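Local coordinates for protein inositol dehydrogenase (PDB 4N54) that probably catalyses the NAD-dependent oxidation of scyllo-inositol, binding the nicotinamide cofactor on a Rossmann fold, at residues G135-F140 and A301-S306; L130-G135 and I323-G328. One frame throughout, in Å; residues are numbered along the deposited sequence.

How the interactions relate
Both contacts gather at the outermost strand of the Rossmann sheet and share Gly135, which lies between the edge strand 132-134 and the turn carrying Met137 and Phe140. Interaction 2 sets the strand against the start of helix 325-344; interaction 1 sets the following turn against helix 301-317, the preceding helix in the chain. Their centres lie 14 Å apart, and they meet where Phe140 CE1 packs 3.7 Å from Ile323 CD1. Interaction 1 reaches the active site: Met137 and Phe304 border the nicotinamide amide, and the Met137 side chain lies about 4 Å from scyllo-inositol. Interaction 2 stands behind it, with the Leu134 side chain about 9 Å from the cofactor.

Interaction 1: G135-F140 and A301-S306; sequences GFMRRF and AQAFLS. With NAI (1,4-dihydronicotinamide adenine dinucleotide), chain E.
Just beyond the last strand of the Rossmann sheet, the 3-10 turn 137-140 lies against the first turns of helix 301-317, with Phe140 CA 5.0 Å from Ala303 CA at the nearest backbone approach. Alanine suits this spot because its short CB can rest 3.4 Å from Met137 O, which itself accepts the turn's bond from Phe140 N. The side chains of Met137 and Phe304 extend alongside each other in the same direction. With CG set between backbone N and carbonyl carbon (chi1 79°) and a further bend at chi2, the methionine brings CG 3.5 Å from Phe304 CE1 and its sulfur into an oblique Met-aromatic contact. The flexible thioether then reaches the cofactor: NAI N7N gives a weak hydrogen bond to Met137 SD, while NAI O7N sits near the plane of the Phe304 ring, at its edge. At the other end of the turn, Phe140 lays CB and CD2 against Ser306 CB. Gln302 bends at chi2 to bring its amide back to the turn, OE1 taking a bond from Asp142 N. Shortening Gln302 to an alanine removes that amide, and Phe140 O, Asp142 N and Ser306 OG would probably lose their common partner. Gln302 NE2 meets Phe140 O at 3.0 Å, nearly straight at 166° but tilted from the carbonyl plane, and also donates to Ser306 OG at 3.1 Å.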
loop_
_atom_site.group_PDB
_atom_site.type_symbol
_atom_site.label_atom_id
_atom_site.label_comp_id
_atom_site.label_asym_id
_atom_site.label_seq_id
_atom_site.Cartn_x
_atom_site.Cartn_y
_atom_site.Cartn_z
ATOM N N GLY A 135 -20.361 23.937 10.005
ATOM C CA GLY A 135 -20.243 22.602 9.455
ATOM C C GLY A 135 -18.917 22.189 8.875
ATOM O O GLY A 135 -18.855 21.664 7.779
ATOM N N PHE A 136 -17.850 22.421 9.615
ATOM C CA PHE A 136 -16.565 21.862 9.275
ATOM C C PHE A 136 -16.503 20.392 9.705
ATOM O O PHE A 136 -15.913 20.055 10.714
ATOM C CB PHE A 136 -15.453 22.666 9.921
ATOM C CG PHE A 136 -15.210 23.994 9.280
ATOM C CD1 PHE A 136 -14.864 24.082 7.960
ATOM C CD2 PHE A 136 -15.301 25.150 10.004
ATOM C CE1 PHE A 136 -14.633 25.286 7.379
ATOM C CE2 PHE A 136 -15.058 26.351 9.422
ATOM C CZ PHE A 136 -14.728 26.419 8.113
ATOM N N MET A 137 -17.119 19.530 8.911
ATOM C CA MET A 137 -17.314 18.140 9.266
ATOM C C MET A 137 -16.044 17.309 9.422
ATOM O O MET A 137 -16.064 16.304 10.103
ATOM C CB MET A 137 -18.262 17.456 8.287
ATOM C CG MET A 137 -17.638 17.059 6.976
ATOM S SD MET A 137 -17.040 18.439 6.031
ATOM C CE MET A 137 -16.419 17.594 4.610
ATOM N N ARG A 138 -14.953 17.728 8.803
ATOM C CA ARG A 138 -13.702 17.013 8.935
ATOM C C ARG A 138 -13.256 16.871 10.390
ATOM O O ARG A 138 -12.607 15.913 10.744
ATOM C CB ARG A 138 -12.610 17.671 8.119
ATOM C CG ARG A 138 -12.737 17.446 6.648
ATOM C CD ARG A 138 -11.572 17.981 5.880
ATOM N NE ARG A 138 -11.928 18.237 4.494
ATOM C CZ ARG A 138 -11.067 18.563 3.556
ATOM N NH1 ARG A 138 -9.792 18.658 3.830
ATOM N NH2 ARG A 138 -11.485 18.779 2.338
ATOM N N ARG A 139 -13.617 17.845 11.217
ATOM C CA ARG A 139 -13.313 17.808 12.640
ATOM C C ARG A 139 -13.963 16.620 13.315
ATOM O O ARG A 139 -13.546 16.215 14.381
ATOM C CB ARG A 139 -13.775 19.082 13.327
ATOM C CG ARG A 139 -13.093 20.318 12.844
ATOM C CD ARG A 139 -13.077 21.354 13.909
ATOM N NE ARG A 139 -12.442 22.580 13.484
ATOM C CZ ARG A 139 -12.066 23.534 14.316
ATOM N NH1 ARG A 139 -12.253 23.386 15.611
ATOM N NH2 ARG A 139 -11.503 24.626 13.852
ATOM N N PHE A 140 -14.990 16.078 12.679
ATOM C CA PHE A 140 -15.684 14.926 13.195
ATOM C C PHE A 140 -15.265 13.611 12.539
ATOM O O PHE A 140 -15.683 12.552 12.968
ATOM C CB PHE A 140 -17.180 15.112 13.064
ATOM C CG PHE A 140 -17.758 16.071 14.045
ATOM C CD1 PHE A 140 -17.857 17.402 13.746
ATOM C CD2 PHE A 140 -18.229 15.636 15.255
ATOM C CE1 PHE A 140 -18.399 18.268 14.638
ATOM C CE2 PHE A 140 -18.765 16.510 16.144
ATOM C CZ PHE A 140 -18.848 17.821 15.835
ATOM N N ALA A 301 -19.426 10.417 4.958
ATOM C CA ALA A 301 -20.708 9.969 5.477
ATOM C C ALA A 301 -20.744 9.933 7.004
ATOM O O ALA A 301 -21.675 10.419 7.612
ATOM C CB ALA A 301 -21.027 8.624 4.934
ATOM N N GLN A 302 -19.711 9.355 7.596
ATOM C CA GLN A 302 -19.609 9.225 9.038
ATOM C C GLN A 302 -19.500 10.570 9.716
ATOM O O GLN A 302 -20.171 10.824 10.690
ATOM C CB GLN A 302 -18.424 8.342 9.414
ATOM C CG GLN A 302 -18.118 8.300 10.861
ATOM C CD GLN A 302 -17.019 9.263 11.254
ATOM O OE1 GLN A 302 -15.894 9.146 10.802
ATOM N NE2 GLN A 302 -17.353 10.224 12.087
ATOM N N ALA A 303 -18.644 11.421 9.172
ATOM C CA ALA A 303 -18.456 12.779 9.641
ATOM C C ALA A 303 -19.763 13.556 9.682
ATOM O O ALA A 303 -20.067 14.202 10.663
ATOM C CB ALA A 303 -17.469 13.484 8.762
ATOM N N PHE A 304 -20.519 13.493 8.597
ATOM C CA PHE A 304 -21.789 14.181 8.491
ATOM C C PHE A 304 -22.762 13.729 9.575
ATOM O O PHE A 304 -23.423 14.541 10.179
ATOM C CB PHE A 304 -22.387 13.996 7.093
ATOM C CG PHE A 304 -21.661 14.751 6.018
ATOM C CD1 PHE A 304 -21.310 16.071 6.195
ATOM C CD2 PHE A 304 -21.307 14.142 4.842
ATOM C CE1 PHE A 304 -20.641 16.752 5.228
ATOM C CE2 PHE A 304 -20.642 14.837 3.874
ATOM C CZ PHE A 304 -20.308 16.136 4.073
ATOM N N LEU A 305 -22.825 12.431 9.832
ATOM C CA LEU A 305 -23.678 11.902 10.883
ATOM C C LEU A 305 -23.236 12.396 12.249
ATOM O O LEU A 305 -24.045 12.765 13.077
ATOM C CB LEU A 305 -23.674 10.377 10.865
ATOM C CG LEU A 305 -24.534 9.691 9.817
ATOM C CD1 LEU A 305 -24.159 8.250 9.696
ATOM C CD2 LEU A 305 -25.989 9.836 10.151
ATOM N N SER A 306 -21.937 12.396 12.465
ATOM C CA SER A 306 -21.393 12.780 13.743
ATOM C C SER A 306 -21.695 14.225 14.066
ATOM O O SER A 306 -22.136 14.518 15.156
ATOM C CB SER A 306 -19.899 12.512 13.797
ATOM O OG SER A 306 -19.645 11.147 13.996
HETATM P PA NAI E . -27.096 22.801 -4.223
HETATM O O1A NAI E . -27.056 23.863 -5.189
HETATM O O2A NAI E . -26.920 21.396 -4.573
HETATM O O5B NAI E . -28.382 22.884 -3.382
HETATM C C5B NAI E . -28.967 24.116 -3.093
HETATM C C4B NAI E . -30.285 23.948 -2.378
HETATM O O4B NAI E . -30.577 25.188 -1.767
HETATM C C3B NAI E . -31.449 23.678 -3.306
HETATM O O3B NAI E . -32.393 22.933 -2.587
HETATM C C2B NAI E . -32.085 25.016 -3.527
HETATM O O2B NAI E . -33.467 24.842 -3.745
HETATM C C1B NAI E . -31.838 25.670 -2.195
HETATM N N9A NAI E . -31.834 27.125 -2.283
HETATM C C8A NAI E . -31.118 27.851 -3.113
HETATM N N7A NAI E . -31.338 29.158 -2.936
HETATM C C5A NAI E . -32.203 29.276 -1.945
HETATM C C6A NAI E . -32.860 30.380 -1.243
HETATM N N6A NAI E . -32.599 31.618 -1.599
HETATM N N1A NAI E . -33.704 30.111 -0.250
HETATM C C2A NAI E . -33.944 28.846 0.087
HETATM N N3A NAI E . -33.378 27.787 -0.499
HETATM C C4A NAI E . -32.524 27.932 -1.514
HETATM O O3 NAI E . -25.999 23.203 -3.162
HETATM P PN NAI E . -25.209 22.212 -2.253
HETATM O O1N NAI E . -24.171 21.598 -3.035
HETATM O O2N NAI E . -26.129 21.397 -1.506
HETATM O O5D NAI E . -24.543 23.207 -1.243
HETATM C C5D NAI E . -25.187 23.656 -0.071
HETATM C C4D NAI E . -24.249 24.272 0.953
HETATM O O4D NAI E . -23.538 23.250 1.597
HETATM C C3D NAI E . -23.237 25.223 0.362
HETATM O O3D NAI E . -23.080 26.317 1.229
HETATM C C2D NAI E . -21.990 24.391 0.315
HETATM O O2D NAI E . -20.820 25.171 0.439
HETATM C C1D NAI E . -22.169 23.422 1.462
HETATM N N1N NAI E . -21.636 22.114 1.189
HETATM C C2N NAI E . -20.846 21.600 2.085
HETATM C C3N NAI E . -20.281 20.365 1.949
HETATM C C7N NAI E . -19.369 19.863 3.011
HETATM O O7N NAI E . -18.557 19.067 2.728
HETATM N N7N NAI E . -19.434 20.279 4.244
HETATM C C4N NAI E . -20.565 19.539 0.729
HETATM C C5N NAI E . -21.466 20.218 -0.171
HETATM C C6N NAI E . -21.961 21.466 0.096
#

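Interaction 2: L130-G135 and I323-G328; sequences LKFQLG and ITAEDG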
loop_
_atom_site.group_PDB
_atom_site.type_symbol
_atom_site.label_atom_id
_atom_site.label_comp_id
_atom_site.label_asym_id
_atom_site.label_seq_id
_atom_site.Cartn_x
_atom_site.Cartn_y
_atom_site.Cartn_z
ATOM N N LEU A 130 -28.479 30.291 22.602
ATOM C CA LEU A 130 -28.755 29.432 21.460
ATOM C C LEU A 130 -27.487 28.818 20.903
ATOM O O LEU A 130 -26.430 29.418 20.958
ATOM C CB LEU A 130 -29.445 30.215 20.355
ATOM C CG LEU A 130 -30.773 30.863 20.698
ATOM C CD1 LEU A 130 -31.384 31.391 19.449
ATOM C CD2 LEU A 130 -31.686 29.878 21.369
ATOM N N LYS A 131 -27.609 27.621 20.346
ATOM C CA LYS A 131 -26.458 26.900 19.813
ATOM C C LYS A 131 -26.085 27.378 18.431
ATOM O O LYS A 131 -26.936 27.499 17.564
ATOM C CB LYS A 131 -26.734 25.400 19.776
ATOM C CG LYS A 131 -26.862 24.754 21.128
ATOM C CD LYS A 131 -25.610 24.972 21.943
ATOM C CE LYS A 131 -25.830 24.600 23.387
ATOM N NZ LYS A 131 -25.091 25.478 24.316
ATOM N N PHE A 132 -24.810 27.672 18.238
ATOM C CA PHE A 132 -24.294 27.909 16.908
ATOM C C PHE A 132 -23.167 26.948 16.562
ATOM O O PHE A 132 -22.136 26.925 17.214
ATOM C CB PHE A 132 -23.820 29.342 16.716
ATOM C CG PHE A 132 -23.315 29.616 15.344
ATOM C CD1 PHE A 132 -24.191 29.746 14.289
ATOM C CD2 PHE A 132 -21.971 29.728 15.096
ATOM C CE1 PHE A 132 -23.743 29.979 13.046
ATOM C CE2 PHE A 132 -21.526 29.964 13.837
ATOM C CZ PHE A 132 -22.419 30.089 12.816
ATOM N N GLN A 133 -23.387 26.166 15.513
ATOM C CA GLN A 133 -22.400 25.217 15.040
ATOM C C GLN A 133 -22.191 25.364 13.555
ATOM O O GLN A 133 -23.127 25.358 12.787
ATOM C CB GLN A 133 -22.820 23.788 15.374
ATOM C CG GLN A 133 -21.794 22.743 15.069
ATOM C CD GLN A 133 -22.218 21.395 15.555
ATOM O OE1 GLN A 133 -22.862 21.279 16.578
ATOM N NE2 GLN A 133 -21.878 20.365 14.812
ATOM N N LEU A 134 -20.937 25.496 13.171
ATOM C CA LEU A 134 -20.552 25.581 11.780
ATOM C C LEU A 134 -20.081 24.218 11.271
ATOM O O LEU A 134 -19.474 23.458 11.999
ATOM C CB LEU A 134 -19.462 26.618 11.635
ATOM C CG LEU A 134 -18.896 26.876 10.266
ATOM C CD1 LEU A 134 -19.971 27.308 9.313
ATOM C CD2 LEU A 134 -17.870 27.932 10.423
ATOM N N GLY A 135 -20.361 23.937 10.005
ATOM C CA GLY A 135 -20.243 22.602 9.455
ATOM C C GLY A 135 -18.917 22.189 8.875
ATOM O O GLY A 135 -18.855 21.664 7.779
ATOM N N ILE A 323 -17.211 24.741 17.448
ATOM C CA ILE A 323 -16.902 25.189 16.107
ATOM C C ILE A 323 -17.675 26.461 15.874
ATOM O O ILE A 323 -18.884 26.452 15.772
ATOM C CB ILE A 323 -17.257 24.145 15.062
ATOM C CG1 ILE A 323 -16.633 22.810 15.432
ATOM C CG2 ILE A 323 -16.789 24.581 13.711
ATOM C CD1 ILE A 323 -17.019 21.706 14.523
ATOM N N THR A 324 -16.953 27.556 15.786
ATOM C CA THR A 324 -17.541 28.846 16.028
ATOM C C THR A 324 -17.564 29.748 14.804
ATOM O O THR A 324 -16.934 29.469 13.802
ATOM C CB THR A 324 -16.780 29.554 17.150
ATOM O OG1 THR A 324 -15.467 29.869 16.702
ATOM C CG2 THR A 324 -16.666 28.655 18.346
ATOM N N ALA A 325 -18.306 30.836 14.918
ATOM C CA ALA A 325 -18.320 31.862 13.911
ATOM C C ALA A 325 -16.924 32.404 13.726
ATOM O O ALA A 325 -16.538 32.775 12.636
ATOM C CB ALA A 325 -19.260 32.955 14.317
ATOM N N GLU A 326 -16.157 32.427 14.805
ATOM C CA GLU A 326 -14.775 32.890 14.754
ATOM C C GLU A 326 -13.927 31.948 13.910
ATOM O O GLU A 326 -13.051 32.374 13.181
ATOM C CB GLU A 326 -14.205 33.040 16.160
ATOM C CG GLU A 326 -12.734 33.369 16.210
ATOM C CD GLU A 326 -12.431 34.770 15.783
ATOM O OE1 GLU A 326 -13.342 35.604 15.811
ATOM O OE2 GLU A 326 -11.283 35.038 15.413
ATOM N N ASP A 327 -14.207 30.666 14.014
ATOM C CA ASP A 327 -13.605 29.700 13.125
ATOM C C ASP A 327 -14.066 29.958 11.686
ATOM O O ASP A 327 -13.289 29.874 10.760
ATOM C CB ASP A 327 -13.949 28.298 13.581
ATOM C CG ASP A 327 -13.186 27.883 14.819
ATOM O OD1 ASP A 327 -11.978 28.132 14.895
ATOM O OD2 ASP A 327 -13.806 27.298 15.711
ATOM N N GLY A 328 -15.328 30.303 11.523
ATOM C CA GLY A 328 -15.844 30.692 10.235
ATOM C C GLY A 328 -15.183 31.931 9.697
ATOM O O GLY A 328 -14.774 31.972 8.552
HETATM O O HOH W 1 -20.091 24.456 17.740
#
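Phe132 and Leu134, on the edge strand of the parallel Rossmann sheet, both direct their side chains at the opening turn of helix 325-344. Phe132 holds CG anti to its own amide nitrogen (chi1 -179°), which extends the ring to the helix start; there its edge meets the backbone, CE2 lying 3.5 Å from Ala325 N. The small Ala325 admits this broad ring, and its CB touches the same CE2, while Ile124 of helix 114-126 packs on both residues. Leu134 is also extended at chi1, and a chi2 of 59° turns CD2 onto the helix, 3.4 Å from Gly328 CA. Glycine fits here since a CB would point at the leucine and come too close to that methyl. Ile323 answers from the other segment with its beta branch: CG2 lies 3.4 Å from Leu134 O and packs on Leu134 CB, while CD1 also approaches the same carbonyl oxygen. The backbones are joined weakly, Leu134 N donating to Ile323 O at 3.4 Å, and a water bridges Phe132 O and Ile323 N. Thr324 and Asp327 form a capping box that satisfies amides at the helix start, while Asp327 OD1 pairs with Arg201. In the box, Asp327 N donates to Thr324 OG1 at 3.1 Å, and Thr324 N reaches the anti side of Asp327 OD2 at 3.2 Å.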